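Local atomic coordinates of cellulose binding domain-containing protein (Clostridium clariflavum, PDB entry 4B96), a protein that probably binds cellulose through this calcium-containing family 3b carbohydrate-binding module, one domain of a longer membrane protein of a biomass-sensing system. Residues R38-R43 against M136-S141. Sequence-based numbering, arbitrary orientation.
Sequences RNVKVR and MTVYIS
Arg43 lies across the ring of Tyr139 on the face of the sheet that also carries Lys41 and Thr137. Its chain runs extended from CG to NE, CD standing 3.6 Å from Tyr139 CE1, and delivers the guanidinium over the phenol end. This off-centre cation-pi contact puts Arg43 CZ 4.3 Å from the Tyr139 ring centroid, the two planes inclined by 38°. Lys41 O sits at the ring edge, in plane, 3.6 Å from Tyr139 CD1. Thr137 turns OG1 between its backbone N and carbonyl carbon (chi1 48°), where it meets Arg43 CB at 3.3 Å and hydrogen-bonds Tyr45. Beneath them strands 40-47 and 136-140 pair antiparallel, with two-way backbone bonds at Lys41-Tyr139 and Arg43-Thr137; Ser141 N continues the ladder to Asn39 O (2.8 Å). On the other face, Val40 CG1 meets Val138 CG1 at 3.9 Å, and Met136 brings CE to Val42 CG1 at 4.0 Å. These side chains pack against strands 5-9 and 20-29 of the opposing sheet in the beta-sandwich. Glu87 salt-bridges Arg43 NE and probably offsets the guanidinium charge, Tyr139 OH is held by a hydrogen bond with Glu149, and the valine face stays apolar.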
# COMPACT_ATOMS: atom_id res chain seq x y z
N ARG A 38 -2.54 -7.45 -19.50
CA ARG A 38 -2.02 -8.83 -19.56
C ARG A 38 -0.94 -9.08 -18.50
O ARG A 38 -0.64 -10.22 -18.18
CB ARG A 38 -1.48 -9.17 -20.94
CG ARG A 38 -2.59 -9.28 -21.99
CD ARG A 38 -1.98 -9.51 -23.37
NE ARG A 38 -1.02 -8.45 -23.66
CZ ARG A 38 -0.12 -8.48 -24.65
NH1 ARG A 38 -0.05 -9.54 -25.45
NH2 ARG A 38 0.70 -7.44 -24.82
N ASN A 39 -0.38 -8.02 -17.95
CA ASN A 39 0.63 -8.17 -16.91
C ASN A 39 0.14 -7.82 -15.52
O ASN A 39 0.94 -7.70 -14.60
CB ASN A 39 1.83 -7.30 -17.23
CG ASN A 39 2.50 -7.69 -18.51
OD1 ASN A 39 2.57 -8.86 -18.86
ND2 ASN A 39 3.00 -6.70 -19.22
N VAL A 40 -1.18 -7.69 -15.36
CA VAL A 40 -1.75 -7.19 -14.14
C VAL A 40 -2.57 -8.23 -13.42
O VAL A 40 -3.38 -8.90 -14.02
CB VAL A 40 -2.64 -5.96 -14.43
CG1 VAL A 40 -3.48 -5.55 -13.22
CG2 VAL A 40 -1.75 -4.80 -14.90
N LYS A 41 -2.33 -8.39 -12.12
CA LYS A 41 -3.17 -9.24 -11.27
C LYS A 41 -3.80 -8.39 -10.18
O LYS A 41 -3.14 -7.48 -9.60
CB LYS A 41 -2.26 -10.27 -10.57
CG LYS A 41 -1.71 -11.30 -11.49
CD LYS A 41 -0.62 -12.14 -10.83
CE LYS A 41 0.05 -13.02 -11.94
NZ LYS A 41 0.92 -14.12 -11.39
N VAL A 42 -5.04 -8.70 -9.80
CA VAL A 42 -5.68 -7.99 -8.72
C VAL A 42 -6.17 -9.04 -7.72
O VAL A 42 -6.72 -10.08 -8.15
CB VAL A 42 -6.88 -7.17 -9.26
CG1 VAL A 42 -7.60 -6.37 -8.14
CG2 VAL A 42 -6.41 -6.20 -10.35
N ARG A 43 -5.96 -8.79 -6.41
CA ARG A 43 -6.36 -9.78 -5.41
C ARG A 43 -7.38 -9.26 -4.43
O ARG A 43 -7.21 -8.15 -3.92
CB ARG A 43 -5.15 -10.28 -4.61
CG ARG A 43 -4.22 -11.15 -5.51
CD ARG A 43 -2.98 -11.58 -4.74
NE ARG A 43 -2.11 -12.24 -5.72
CZ ARG A 43 -0.89 -12.70 -5.48
NH1 ARG A 43 -0.35 -12.57 -4.29
NH2 ARG A 43 -0.20 -13.29 -6.46
N MET A 136 -7.26 -4.22 -1.08
CA MET A 136 -7.11 -5.12 -2.23
C MET A 136 -5.77 -4.81 -2.86
O MET A 136 -5.34 -3.65 -2.81
CB MET A 136 -8.24 -4.90 -3.28
CG MET A 136 -9.59 -5.46 -2.75
SD MET A 136 -10.91 -5.06 -3.91
CE MET A 136 -10.45 -5.93 -5.40
N THR A 137 -5.10 -5.81 -3.45
CA THR A 137 -3.76 -5.55 -4.01
C THR A 137 -3.70 -5.61 -5.55
O THR A 137 -4.47 -6.33 -6.19
CB THR A 137 -2.72 -6.51 -3.46
OG1 THR A 137 -3.21 -7.85 -3.53
CG2 THR A 137 -2.46 -6.16 -1.93
N VAL A 138 -2.72 -4.91 -6.12
CA VAL A 138 -2.51 -4.96 -7.57
C VAL A 138 -1.03 -5.25 -7.80
O VAL A 138 -0.16 -4.68 -7.10
CB VAL A 138 -2.88 -3.59 -8.28
CG1 VAL A 138 -2.79 -3.78 -9.80
CG2 VAL A 138 -4.28 -3.16 -7.90
N TYR A 139 -0.76 -6.08 -8.79
CA TYR A 139 0.58 -6.43 -9.18
C TYR A 139 0.77 -6.18 -10.66
O TYR A 139 -0.10 -6.47 -11.46
CB TYR A 139 0.89 -7.93 -8.94
CG TYR A 139 0.59 -8.31 -7.52
CD1 TYR A 139 -0.73 -8.47 -7.11
CD2 TYR A 139 1.63 -8.42 -6.56
CE1 TYR A 139 -1.05 -8.74 -5.80
CE2 TYR A 139 1.34 -8.74 -5.21
CZ TYR A 139 -0.01 -8.90 -4.84
OH TYR A 139 -0.42 -9.17 -3.54
N ILE A 140 1.95 -5.67 -10.99
CA ILE A 140 2.36 -5.61 -12.41
C ILE A 140 3.59 -6.48 -12.53
O ILE A 140 4.58 -6.28 -11.81
CB ILE A 140 2.73 -4.19 -12.82
CG1 ILE A 140 1.51 -3.29 -12.73
CG2 ILE A 140 3.34 -4.22 -14.27
CD1 ILE A 140 1.88 -1.79 -12.90
N SER A 141 3.48 -7.49 -13.39
CA SER A 141 4.47 -8.59 -13.50
C SER A 141 4.96 -9.07 -12.14
O SER A 141 6.18 -9.17 -11.90
CB SER A 141 5.64 -8.19 -14.40
OG SER A 141 5.15 -7.83 -15.68